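Side-chain contacts in fatty acid synthase 1, isoform A (Drosophila melanogaster, PDB 6FN6), which probably builds long-chain saturated fatty acids from acetyl-CoA and malonyl-CoA with NADPH, this chain being its modifying region of dehydratase, enoylreductase and ketoreductase: residues T348-L353 with V358-K363; T7-D12 with W42-K47; R971-E974 with K978-I981; E523-T528 with Q534-D539; V616-G621 with D636-L641. One frame throughout, in Å; residues are numbered along the deposited sequence.

In the fold
Along the chain the contacts come in the order interaction 2, 1, 4, 5, 3, and none touches another. Interaction 2 belongs to the dehydratase, interaction 1 to a mixed-sheet domain consistent with the pseudo-methyltransferase of animal synthases, interaction 4 to the pseudo-ketoreductase, interaction 5 probably to the enoylreductase and interaction 3 to the ketoreductase. The nearest pair, interactions 3 and 5, have centres 30 Å apart; the farthest, 2 and 4, have centres 82 Å apart on opposite sides of the chain's centre. Four of the five set a helix against a strand or loop close by in sequence, while 2 spans 29 residues. Each is thus local packing inside its own domain of a multidomain enzyme.

Interaction 1 (T348-L353 with V358-K363); sequences TITAAL and VRVVSK
Ile349 and Val360 begin a small apolar seam in a beta-alpha-beta unit, in which helix 346-353 connects strand 334-341 to the parallel strand 359-362. The strand order of this sheet is consistent with a class I methyltransferase fold, as in the pseudo-methyltransferase domain of animal fatty acid synthases. Helix and strand run nearly antiparallel, at 162°, with their axes 8.9 Å apart. Ile349, buried, sends its CG2 branch to CG2 of Val360 at 4.1 Å; a branched aliphatic suits a helix face turned to a sheet, and the same side chain also touches Thr341 of strand 334-341. One residue on, Thr350 sits at the exposed border. Its OG1 lies 4.0 Å from Val360 CG2, a van der Waals contact with a methyl; the hydroxyl has its polar partner in the carbonyl O of Glu346, one turn back. A threonine suits such an exposed helix position, since its hydroxyl is satisfied by its own helix. A turn after Ile349, Leu353 makes the largest contribution from the helix. Its CG stands opposite the carbonyl carbon (chi1 -66°), and the extended chi2 of 168° carries CD1 over to the strand, 3.7 Å from Val360 CG2 and 3.8 Å from Val358 CG1. With an alanine here, Val358 and Val360 would probably lose the branch that touches both, and a gap would open beneath the helix end. The other branch, CD2, approaches Val358 CB at 4.1 Å.

Interaction 2 (T7-D12 with W42-K47); sequences TIVEVD and WQTFAK
Methyl groups of Thr7, Val9 and Thr44 form a small surface contact in the N-terminal hotdog fold of the dehydratase, where the sheet wraps around helix 34-48. Strand 7-12 is an outermost strand within this chain, held to strand 76-83 by backbone hydrogen bonds between Thr7 and Ile81 and between Val9 and Phe79. Alternate residues of a strand face the same way, so Thr7 and Val9 both turn toward the helix and both meet CG2 of Thr44. Val9 reaches it tip to tip, with CG2 3.9 Å from Thr44 CG2. Thr7 instead slides past in the opposite direction, its CG2 lying 4.2 Å from the same methyl. Thr44 is placed for this by its torsion: at chi1 52° the hydroxyl OG1 sits between the backbone N and the carbonyl carbon and is hydrogen-bonded to Leu40 O, which turns CG2 outward to the strand. Val9 also touches Leu40 and Thr7 touches Met48, so the strand follows one ridge of the helix at four-residue steps. A threonine fits the half-open place of Thr44 because its methyl packs while its hydroxyl is satisfied within the helix. Between strand and helix the attraction is dispersive and nondirectional; the strand's hydrogen bonds, more than these methyls, would fix its position.

Interaction 3 (R971-E974 with K978-I981); sequences RWQE and KVVI
Val979 faces Trp972 and Gln973 with a single methyl, CG2, which divides the contact into a buried half and a half open to solvent. On the buried side CG2 lies 4.1 Å from Trp972 CB and comes to the edge of the indole, near the ring plane, so the valine touches the CB root and the ring edge and lies over neither face. The ring itself turns toward helix 935-946, where it packs on Leu938, Thr941 and Val945, while its NE1 is hydrogen-bonded to Asn942 OD1. A tryptophan suits this place because one large plate fills the space between helices and its lone N-H finds an acceptor. On the solvent side Gln973 crosses the valine at about a right angle, offering its CG at 3.9 Å from Val979 CG2; the chain runs on extended (chi2 177°), and the residue is exposed. Both parts belong to the ketoreductase's Rossmann-type domain, where helix 963-974 connects the parallel strands 951-955 and 978-982 in a beta-alpha-beta unit; the latter is an outermost strand within this chain. Since the glutamine's aliphatic stem, not its amide, meets the valine, the contact is hydrophobic throughout and asks little directional precision of either partner.

Interaction 4 (E523-T528 with Q534-D539); sequences EKFSLT and QQLEKD
The ammonium nitrogen NZ of Lys538 is gripped by two acceptors, Gln535 OE1 at 3.1 Å and the carbonyl O of Val429, which comes from strand 426-433 of the neighbouring sheet. It approaches the glutamine at a C=O...N angle of 123°, tilted 30° out of the carbonyl plane. The lysine is buried, so these bonds probably offset the cost of burying its charge, and the Gln535 amide is itself steadied through NE2 by Asn269 OD1. Beside this polar cluster, Leu536 turns the other way, toward the loop 523-528. Its CD1 lies 3.4 Å from CE1 and 4.0 Å from CZ of Phe525, meeting the far end of the ring at an oblique slant. The ring gets there because CG of Phe525 is anti to the backbone N, chi1 171°. Both segments belong to the pseudo-ketoreductase, whose Rossmann-like parallel strands lie beneath: Phe525 also packs on Val456, Val487 and Val515, and Leu536 shares Val515 with it. Leu527 crosses Leu536 at about a right angle and brings CD2 to 4.2 Å from the same CD1. Leucine suits both places, since its branched end can touch several apolar neighbours at once. On the loop's other side Ser526 OG and Thr528 OG1 are hydrogen-bonded at 2.9 Å. A type I turn runs from Leu536 to Asp539, whose backbone N is hydrogen-bonded to Leu536 O at 3.2 Å.

Interaction 5 (V616-G621 with D636-L641); sequences VMLTSG and DCVLGL
Leu618 and Val638 cross at about a right angle, the leucine reaching out of helix 613-620 and the valine standing across its end. CD2 of Leu618 touches CG2 of Val638 at 3.6 Å. Two torsions set this up: the leucine carries its CG anti to the backbone N (chi1 -175°), while the valine holds CG2 between its own N and carbonyl carbon. A second perpendicular crossing lies alongside, with Leu639 CD2 3.9 Å from Thr619 OG1. That oxygen meets a methyl, a van der Waals contact; its hydrogen bond is to Asp615 O, one turn back in the helix. Leu618 CD2 and Leu639 CD2, 4.5 Å apart, join the two crossings loosely. Leucines and a valine suit the largely buried interface because they fill it without a polar group to satisfy, and threonine can join them since its hydroxyl is bonded to its own helix. Just after these residues Gly621 ends the helix with a positive phi, a backbone turn that glycine takes easily. The region is consistent with the GroES-like part of a medium-chain dehydrogenase-type enoylreductase. There the helix follows strand 601-611 and the loop leads into strand 642-646, while strand 570-574 flanks both, Ala574 touching Thr619 and Val572 touching Leu639.

Interaction 1 (T348-L353 with V358-K363)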
# COMPACT_ATOMS: atom_id res chain seq x y z
N THR A 348 -66.14 19.45 8.93
CA THR A 348 -66.02 18.17 8.24
C THR A 348 -65.54 18.35 6.81
O THR A 348 -64.62 17.66 6.36
CB THR A 348 -67.37 17.42 8.23
OG1 THR A 348 -67.84 17.25 9.58
CG2 THR A 348 -67.23 16.04 7.58
N ILE A 349 -66.16 19.28 6.09
CA ILE A 349 -65.84 19.53 4.69
C ILE A 349 -64.42 20.06 4.52
O ILE A 349 -63.68 19.63 3.63
CB ILE A 349 -66.86 20.50 4.06
CG1 ILE A 349 -68.21 19.80 3.90
CG2 ILE A 349 -66.36 21.03 2.71
CD1 ILE A 349 -69.35 20.72 3.49
N THR A 350 -64.03 21.00 5.38
CA THR A 350 -62.73 21.65 5.28
C THR A 350 -61.60 20.64 5.30
O THR A 350 -60.60 20.79 4.60
CB THR A 350 -62.52 22.67 6.41
OG1 THR A 350 -63.66 23.54 6.50
CG2 THR A 350 -61.27 23.51 6.16
N ALA A 351 -61.76 19.60 6.12
CA ALA A 351 -60.74 18.56 6.26
C ALA A 351 -60.61 17.74 4.98
O ALA A 351 -59.50 17.38 4.57
CB ALA A 351 -61.07 17.66 7.43
N ALA A 352 -61.74 17.44 4.35
CA ALA A 352 -61.76 16.61 3.15
C ALA A 352 -60.98 17.24 1.99
O ALA A 352 -60.23 16.55 1.30
CB ALA A 352 -63.20 16.36 2.72
N LEU A 353 -61.16 18.54 1.78
CA LEU A 353 -60.47 19.24 0.70
C LEU A 353 -58.95 19.16 0.84
O LEU A 353 -58.24 18.96 -0.15
CB LEU A 353 -60.90 20.71 0.66
CG LEU A 353 -62.36 20.96 0.28
CD1 LEU A 353 -62.74 22.41 0.56
CD2 LEU A 353 -62.58 20.63 -1.18
N VAL A 358 -58.95 25.21 -1.48
CA VAL A 358 -60.33 25.51 -1.81
C VAL A 358 -60.99 25.99 -0.53
O VAL A 358 -61.03 25.27 0.46
CB VAL A 358 -61.06 24.29 -2.41
CG1 VAL A 358 -62.54 24.57 -2.59
CG2 VAL A 358 -60.44 23.90 -3.74
N ARG A 359 -61.50 27.22 -0.55
CA ARG A 359 -62.14 27.78 0.62
C ARG A 359 -63.53 27.19 0.81
O ARG A 359 -64.02 26.45 -0.05
CB ARG A 359 -62.20 29.31 0.52
CG ARG A 359 -62.92 29.84 -0.70
CD ARG A 359 -62.43 31.23 -1.06
NE ARG A 359 -63.34 31.92 -1.97
CZ ARG A 359 -64.42 32.58 -1.58
NH1 ARG A 359 -64.74 32.65 -0.30
NH2 ARG A 359 -65.19 33.18 -2.48
N VAL A 360 -64.16 27.50 1.94
CA VAL A 360 -65.50 27.02 2.24
C VAL A 360 -66.39 28.15 2.73
O VAL A 360 -66.03 28.87 3.67
CB VAL A 360 -65.46 25.87 3.27
CG1 VAL A 360 -66.86 25.37 3.59
CG2 VAL A 360 -64.58 24.73 2.77
N VAL A 361 -67.55 28.31 2.10
CA VAL A 361 -68.50 29.34 2.49
C VAL A 361 -69.73 28.66 3.10
O VAL A 361 -70.13 27.58 2.67
CB VAL A 361 -68.89 30.22 1.29
CG1 VAL A 361 -69.93 31.26 1.70
CG2 VAL A 361 -67.66 30.90 0.71
N SER A 362 -70.31 29.30 4.10
CA SER A 362 -71.46 28.75 4.82
C SER A 362 -72.74 29.52 4.51
O SER A 362 -73.00 30.57 5.10
CB SER A 362 -71.21 28.77 6.32
OG SER A 362 -69.98 28.14 6.64
N LYS A 363 -73.53 29.00 3.58
CA LYS A 363 -74.80 29.62 3.22
C LYS A 363 -75.81 28.58 2.74
O LYS A 363 -75.45 27.59 2.11
CB LYS A 363 -74.59 30.68 2.13
CG LYS A 363 -74.00 31.98 2.64
CD LYS A 363 -73.99 33.06 1.57
CE LYS A 363 -73.39 34.36 2.09
NZ LYS A 363 -74.21 34.96 3.18

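Interaction 2 (T7-D12 with W42-K47)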
# COMPACT_ATOMS: atom_id res chain seq x y z
N THR A 7 -4.02 26.32 11.09
CA THR A 7 -4.43 27.62 10.59
C THR A 7 -5.89 27.60 10.15
O THR A 7 -6.31 26.75 9.37
CB THR A 7 -3.55 28.06 9.39
OG1 THR A 7 -2.17 28.04 9.77
CG2 THR A 7 -3.93 29.47 8.93
N ILE A 8 -6.66 28.55 10.67
CA ILE A 8 -8.07 28.67 10.31
C ILE A 8 -8.23 29.74 9.24
O ILE A 8 -7.75 30.86 9.39
CB ILE A 8 -8.93 29.01 11.54
CG1 ILE A 8 -8.64 28.05 12.70
CG2 ILE A 8 -10.42 28.98 11.18
CD1 ILE A 8 -8.84 26.58 12.36
N VAL A 9 -8.89 29.37 8.15
CA VAL A 9 -9.18 30.32 7.08
C VAL A 9 -10.69 30.35 6.87
O VAL A 9 -11.31 29.32 6.62
CB VAL A 9 -8.44 29.96 5.78
CG1 VAL A 9 -8.80 30.94 4.67
CG2 VAL A 9 -6.93 29.96 6.01
N GLU A 10 -11.26 31.55 6.97
CA GLU A 10 -12.69 31.72 6.84
C GLU A 10 -13.01 32.43 5.53
O GLU A 10 -12.42 33.47 5.22
CB GLU A 10 -13.24 32.51 8.03
CG GLU A 10 -14.75 32.49 8.18
CD GLU A 10 -15.20 33.08 9.51
OE1 GLU A 10 -14.41 33.07 10.47
OE2 GLU A 10 -16.36 33.54 9.58
N VAL A 11 -13.92 31.86 4.75
CA VAL A 11 -14.37 32.50 3.52
C VAL A 11 -15.87 32.77 3.60
O VAL A 11 -16.66 31.89 3.97
CB VAL A 11 -14.02 31.64 2.28
CG1 VAL A 11 -12.52 31.42 2.19
CG2 VAL A 11 -14.75 30.31 2.30
N ASP A 12 -16.25 34.00 3.27
CA ASP A 12 -17.64 34.43 3.33
C ASP A 12 -18.05 35.05 2.00
O ASP A 12 -17.53 36.09 1.59
CB ASP A 12 -17.84 35.44 4.47
CG ASP A 12 -19.27 35.91 4.59
OD1 ASP A 12 -20.17 35.26 4.01
OD2 ASP A 12 -19.51 36.92 5.28
N TRP A 42 -1.54 26.67 -0.85
CA TRP A 42 -0.43 27.40 -1.43
C TRP A 42 -0.16 28.69 -0.66
O TRP A 42 0.97 28.98 -0.29
CB TRP A 42 -0.73 27.71 -2.90
CG TRP A 42 0.32 28.51 -3.60
CD1 TRP A 42 1.62 28.68 -3.22
CD2 TRP A 42 0.14 29.27 -4.80
NE1 TRP A 42 2.27 29.50 -4.12
CE2 TRP A 42 1.38 29.87 -5.10
CE3 TRP A 42 -0.94 29.49 -5.66
CZ2 TRP A 42 1.57 30.68 -6.22
CZ3 TRP A 42 -0.75 30.30 -6.77
CH2 TRP A 42 0.49 30.88 -7.04
N GLN A 43 -1.22 29.46 -0.42
CA GLN A 43 -1.09 30.75 0.24
C GLN A 43 -0.56 30.63 1.66
O GLN A 43 0.49 31.19 1.99
CB GLN A 43 -2.44 31.47 0.25
CG GLN A 43 -2.81 32.09 -1.09
CD GLN A 43 -4.17 32.75 -1.08
OE1 GLN A 43 -4.97 32.53 -0.18
NE2 GLN A 43 -4.44 33.57 -2.09
N THR A 44 -1.28 29.90 2.51
CA THR A 44 -0.91 29.79 3.91
C THR A 44 0.49 29.21 4.08
O THR A 44 1.23 29.64 4.97
CB THR A 44 -1.91 28.91 4.69
OG1 THR A 44 -2.07 27.65 4.02
CG2 THR A 44 -3.26 29.61 4.81
N PHE A 45 0.85 28.25 3.24
CA PHE A 45 2.16 27.62 3.33
C PHE A 45 3.28 28.61 3.05
O PHE A 45 4.33 28.56 3.70
CB PHE A 45 2.25 26.44 2.36
CG PHE A 45 3.54 25.68 2.46
CD1 PHE A 45 3.85 24.95 3.60
CD2 PHE A 45 4.45 25.69 1.42
CE1 PHE A 45 5.03 24.25 3.70
CE2 PHE A 45 5.64 24.99 1.51
CZ PHE A 45 5.93 24.27 2.65
N ALA A 46 3.07 29.50 2.09
CA ALA A 46 4.06 30.51 1.76
C ALA A 46 4.16 31.55 2.87
O ALA A 46 5.23 32.09 3.15
CB ALA A 46 3.72 31.18 0.44
N LYS A 47 3.02 31.82 3.51
CA LYS A 47 2.96 32.83 4.56
C LYS A 47 3.82 32.43 5.76
O LYS A 47 4.58 33.24 6.28
CB LYS A 47 1.51 33.06 4.99
CG LYS A 47 1.28 34.38 5.71
CD LYS A 47 -0.19 34.63 5.97
CE LYS A 47 -0.41 35.90 6.78
NZ LYS A 47 0.02 37.12 6.05

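Interaction 3 (R971-E974 with K978-I981)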
# COMPACT_ATOMS: atom_id res chain seq x y z
N ARG A 971 -19.32 14.20 -33.46
CA ARG A 971 -19.68 13.12 -32.56
C ARG A 971 -20.61 12.11 -33.23
O ARG A 971 -20.46 10.90 -33.05
CB ARG A 971 -20.34 13.68 -31.30
CG ARG A 971 -19.38 14.43 -30.38
CD ARG A 971 -20.08 14.95 -29.14
NE ARG A 971 -19.13 15.44 -28.14
CZ ARG A 971 -19.45 16.26 -27.14
NH1 ARG A 971 -20.70 16.70 -27.00
NH2 ARG A 971 -18.52 16.65 -26.28
N TRP A 972 -21.55 12.60 -34.03
CA TRP A 972 -22.49 11.73 -34.73
C TRP A 972 -21.77 10.93 -35.82
O TRP A 972 -22.06 9.75 -36.03
CB TRP A 972 -23.64 12.53 -35.34
CG TRP A 972 -24.52 13.19 -34.33
CD1 TRP A 972 -24.80 12.75 -33.07
CD2 TRP A 972 -25.21 14.43 -34.48
NE1 TRP A 972 -25.63 13.64 -32.43
CE2 TRP A 972 -25.90 14.68 -33.28
CE3 TRP A 972 -25.32 15.36 -35.52
CZ2 TRP A 972 -26.69 15.81 -33.09
CZ3 TRP A 972 -26.11 16.48 -35.33
CH2 TRP A 972 -26.78 16.70 -34.13
N GLN A 973 -20.84 11.58 -36.51
CA GLN A 973 -20.11 10.94 -37.59
C GLN A 973 -19.16 9.88 -37.04
O GLN A 973 -18.97 8.83 -37.65
CB GLN A 973 -19.35 11.98 -38.41
CG GLN A 973 -20.24 12.80 -39.33
CD GLN A 973 -19.49 13.86 -40.09
OE1 GLN A 973 -18.51 14.43 -39.60
NE2 GLN A 973 -19.94 14.14 -41.31
N GLU A 974 -18.58 10.17 -35.88
CA GLU A 974 -17.70 9.22 -35.21
C GLU A 974 -18.50 8.00 -34.77
O GLU A 974 -18.00 6.87 -34.81
CB GLU A 974 -17.00 9.87 -34.02
CG GLU A 974 -15.88 10.83 -34.42
CD GLU A 974 -15.23 11.50 -33.23
OE1 GLU A 974 -15.73 11.32 -32.09
OE2 GLU A 974 -14.22 12.21 -33.43
N LYS A 978 -24.39 9.09 -40.85
CA LYS A 978 -24.24 9.87 -42.07
C LYS A 978 -24.99 11.19 -41.93
O LYS A 978 -26.22 11.22 -41.86
CB LYS A 978 -24.76 9.09 -43.27
CG LYS A 978 -24.75 9.85 -44.58
CD LYS A 978 -23.33 10.13 -45.06
CE LYS A 978 -23.34 10.92 -46.35
NZ LYS A 978 -21.96 11.19 -46.86
N VAL A 979 -24.24 12.29 -41.88
CA VAL A 979 -24.82 13.61 -41.71
C VAL A 979 -24.69 14.40 -43.00
O VAL A 979 -23.59 14.53 -43.55
CB VAL A 979 -24.16 14.37 -40.55
CG1 VAL A 979 -24.90 15.68 -40.28
CG2 VAL A 979 -24.12 13.50 -39.29
N VAL A 980 -25.81 14.92 -43.48
CA VAL A 980 -25.82 15.75 -44.67
C VAL A 980 -26.39 17.11 -44.30
O VAL A 980 -27.47 17.20 -43.72
CB VAL A 980 -26.63 15.10 -45.81
CG1 VAL A 980 -26.76 16.03 -47.00
CG2 VAL A 980 -26.00 13.79 -46.24
N ILE A 981 -25.65 18.17 -44.63
CA ILE A 981 -26.14 19.53 -44.48
C ILE A 981 -26.62 20.01 -45.84
O ILE A 981 -25.82 20.23 -46.75
CB ILE A 981 -25.06 20.48 -43.92
CG1 ILE A 981 -24.39 19.89 -42.68
CG2 ILE A 981 -25.65 21.85 -43.61
CD1 ILE A 981 -25.32 19.69 -41.50

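Interaction 4 (E523-T528 with Q534-D539)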
# COMPACT_ATOMS: atom_id res chain seq x y z
N GLU A 523 -75.40 26.12 -45.63
CA GLU A 523 -76.09 27.40 -45.70
C GLU A 523 -75.08 28.51 -45.42
O GLU A 523 -74.29 28.40 -44.48
CB GLU A 523 -77.25 27.47 -44.71
CG GLU A 523 -78.41 26.53 -45.01
CD GLU A 523 -78.14 25.11 -44.55
OE1 GLU A 523 -77.02 24.83 -44.08
OE2 GLU A 523 -79.06 24.27 -44.66
N LYS A 524 -75.11 29.56 -46.23
CA LYS A 524 -74.18 30.66 -46.05
C LYS A 524 -74.34 31.18 -44.64
O LYS A 524 -75.39 31.00 -44.02
CB LYS A 524 -74.44 31.77 -47.07
CG LYS A 524 -74.39 31.33 -48.52
CD LYS A 524 -73.02 30.79 -48.90
CE LYS A 524 -72.98 30.41 -50.37
NZ LYS A 524 -71.64 29.90 -50.78
N PHE A 525 -73.30 31.83 -44.11
CA PHE A 525 -73.40 32.36 -42.76
C PHE A 525 -74.56 33.34 -42.72
O PHE A 525 -74.72 34.16 -43.62
CB PHE A 525 -72.10 33.03 -42.32
CG PHE A 525 -72.23 33.78 -41.03
CD1 PHE A 525 -72.11 33.12 -39.82
CD2 PHE A 525 -72.48 35.14 -41.02
CE1 PHE A 525 -72.24 33.80 -38.62
CE2 PHE A 525 -72.61 35.82 -39.83
CZ PHE A 525 -72.48 35.15 -38.63
N SER A 526 -75.37 33.26 -41.67
CA SER A 526 -76.49 34.16 -41.50
C SER A 526 -77.07 34.00 -40.10
O SER A 526 -77.28 32.88 -39.63
CB SER A 526 -77.57 33.88 -42.56
OG SER A 526 -78.66 34.78 -42.42
N LEU A 527 -77.31 35.13 -39.44
CA LEU A 527 -77.88 35.12 -38.11
C LEU A 527 -79.29 34.54 -38.13
O LEU A 527 -79.76 33.98 -37.13
CB LEU A 527 -77.91 36.54 -37.54
CG LEU A 527 -76.58 37.31 -37.54
CD1 LEU A 527 -76.79 38.73 -37.04
CD2 LEU A 527 -75.52 36.59 -36.71
N THR A 528 -79.98 34.69 -39.26
CA THR A 528 -81.37 34.27 -39.39
C THR A 528 -81.55 32.78 -39.65
O THR A 528 -82.55 32.20 -39.25
CB THR A 528 -82.06 35.03 -40.54
OG1 THR A 528 -81.47 34.66 -41.80
CG2 THR A 528 -81.92 36.54 -40.35
N GLN A 534 -79.69 29.17 -33.48
CA GLN A 534 -79.69 28.58 -32.14
C GLN A 534 -78.27 28.46 -31.60
O GLN A 534 -78.03 28.62 -30.40
CB GLN A 534 -80.36 27.21 -32.14
CG GLN A 534 -80.65 26.68 -30.73
CD GLN A 534 -80.60 25.17 -30.64
OE1 GLN A 534 -81.17 24.46 -31.47
NE2 GLN A 534 -79.91 24.66 -29.63
N GLN A 535 -77.33 28.17 -32.49
CA GLN A 535 -75.94 28.00 -32.09
C GLN A 535 -75.30 29.32 -31.69
O GLN A 535 -74.68 29.42 -30.64
CB GLN A 535 -75.13 27.36 -33.22
CG GLN A 535 -73.69 27.08 -32.84
CD GLN A 535 -73.57 26.08 -31.71
OE1 GLN A 535 -74.53 25.37 -31.40
NE2 GLN A 535 -72.41 26.04 -31.08
N LEU A 536 -75.45 30.33 -32.55
CA LEU A 536 -74.80 31.60 -32.32
C LEU A 536 -75.48 32.36 -31.19
O LEU A 536 -74.94 33.34 -30.67
CB LEU A 536 -74.80 32.43 -33.60
CG LEU A 536 -74.09 31.80 -34.80
CD1 LEU A 536 -74.19 32.69 -36.02
CD2 LEU A 536 -72.64 31.48 -34.49
N GLU A 537 -76.65 31.88 -30.78
CA GLU A 537 -77.36 32.46 -29.64
C GLU A 537 -76.69 32.06 -28.32
O GLU A 537 -77.06 32.56 -27.26
CB GLU A 537 -78.82 32.01 -29.63
CG GLU A 537 -79.73 32.84 -30.53
CD GLU A 537 -81.14 32.31 -30.57
OE1 GLU A 537 -81.93 32.79 -31.41
OE2 GLU A 537 -81.47 31.41 -29.76
N LYS A 538 -75.71 31.17 -28.40
CA LYS A 538 -74.93 30.77 -27.24
C LYS A 538 -73.80 31.76 -26.96
O LYS A 538 -73.32 31.87 -25.84
CB LYS A 538 -74.36 29.37 -27.44
CG LYS A 538 -75.40 28.33 -27.80
CD LYS A 538 -74.80 26.94 -27.79
CE LYS A 538 -75.83 25.89 -28.16
NZ LYS A 538 -75.17 24.58 -28.45
N ASP A 539 -73.40 32.47 -28.01
CA ASP A 539 -72.38 33.50 -27.90
C ASP A 539 -71.02 32.90 -27.51
O ASP A 539 -70.27 33.48 -26.73
CB ASP A 539 -72.80 34.57 -26.89
CG ASP A 539 -72.07 35.88 -27.09
OD1 ASP A 539 -71.74 36.21 -28.25
OD2 ASP A 539 -71.83 36.59 -26.09

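Interaction 5 (V616-G621 with D636-L641)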
# COMPACT_ATOMS: atom_id res chain seq x y z
N VAL A 616 -26.62 -4.64 -9.07
CA VAL A 616 -27.11 -3.92 -7.90
C VAL A 616 -26.34 -2.61 -7.75
O VAL A 616 -26.94 -1.55 -7.54
CB VAL A 616 -26.99 -4.77 -6.62
CG1 VAL A 616 -27.57 -4.02 -5.42
CG2 VAL A 616 -27.68 -6.11 -6.80
N MET A 617 -25.02 -2.69 -7.85
CA MET A 617 -24.16 -1.52 -7.66
C MET A 617 -24.48 -0.46 -8.70
O MET A 617 -24.54 0.73 -8.39
CB MET A 617 -22.68 -1.92 -7.74
CG MET A 617 -22.21 -2.79 -6.58
SD MET A 617 -22.41 -2.01 -4.97
CE MET A 617 -21.92 -3.35 -3.88
N LEU A 618 -24.67 -0.88 -9.95
CA LEU A 618 -25.00 0.05 -11.02
C LEU A 618 -26.34 0.71 -10.76
O LEU A 618 -26.47 1.93 -10.87
CB LEU A 618 -25.02 -0.67 -12.37
CG LEU A 618 -25.23 0.21 -13.60
CD1 LEU A 618 -24.26 1.39 -13.64
CD2 LEU A 618 -25.11 -0.62 -14.87
N THR A 619 -27.35 -0.09 -10.43
CA THR A 619 -28.69 0.42 -10.20
C THR A 619 -28.71 1.38 -9.02
O THR A 619 -29.33 2.45 -9.09
CB THR A 619 -29.69 -0.73 -9.94
OG1 THR A 619 -29.75 -1.59 -11.09
CG2 THR A 619 -31.10 -0.18 -9.66
N SER A 620 -28.04 1.01 -7.94
CA SER A 620 -28.03 1.83 -6.73
C SER A 620 -27.23 3.12 -6.91
O SER A 620 -27.51 4.13 -6.27
CB SER A 620 -27.45 1.03 -5.55
OG SER A 620 -26.07 0.78 -5.74
N GLY A 621 -26.24 3.08 -7.80
CA GLY A 621 -25.42 4.25 -8.07
C GLY A 621 -24.09 4.24 -7.35
O GLY A 621 -23.27 5.15 -7.52
N ASP A 636 -28.44 1.87 -23.06
CA ASP A 636 -29.57 1.86 -22.14
C ASP A 636 -29.72 0.48 -21.50
O ASP A 636 -29.97 0.36 -20.30
CB ASP A 636 -30.86 2.25 -22.87
CG ASP A 636 -31.10 3.75 -22.90
OD1 ASP A 636 -30.70 4.44 -21.94
OD2 ASP A 636 -31.69 4.23 -23.88
N CYS A 637 -29.59 -0.55 -22.32
CA CYS A 637 -29.70 -1.94 -21.88
C CYS A 637 -28.34 -2.47 -21.44
O CYS A 637 -27.51 -2.83 -22.27
CB CYS A 637 -30.27 -2.81 -23.00
SG CYS A 637 -30.14 -4.60 -22.75
N VAL A 638 -28.09 -2.49 -20.13
CA VAL A 638 -26.79 -2.88 -19.60
C VAL A 638 -26.87 -3.97 -18.53
O VAL A 638 -25.87 -4.62 -18.23
CB VAL A 638 -26.04 -1.65 -19.04
CG1 VAL A 638 -25.75 -0.67 -20.15
CG2 VAL A 638 -26.86 -0.98 -17.95
N LEU A 639 -28.05 -4.18 -17.96
CA LEU A 639 -28.20 -5.16 -16.89
C LEU A 639 -28.15 -6.58 -17.44
O LEU A 639 -28.50 -6.82 -18.60
CB LEU A 639 -29.52 -4.93 -16.15
CG LEU A 639 -29.69 -3.54 -15.50
CD1 LEU A 639 -31.11 -3.36 -14.98
CD2 LEU A 639 -28.68 -3.31 -14.40
N GLY A 640 -27.69 -7.53 -16.62
CA GLY A 640 -27.64 -8.92 -17.03
C GLY A 640 -26.26 -9.36 -17.47
O GLY A 640 -25.80 -9.00 -18.56
N LEU A 641 -25.60 -10.16 -16.64
CA LEU A 641 -24.24 -10.59 -16.91
C LEU A 641 -24.18 -12.03 -17.43
O LEU A 641 -23.21 -12.43 -18.08
CB LEU A 641 -23.39 -10.46 -15.64
CG LEU A 641 -22.90 -9.06 -15.30
CD1 LEU A 641 -22.30 -9.06 -13.90
CD2 LEU A 641 -21.90 -8.53 -16.31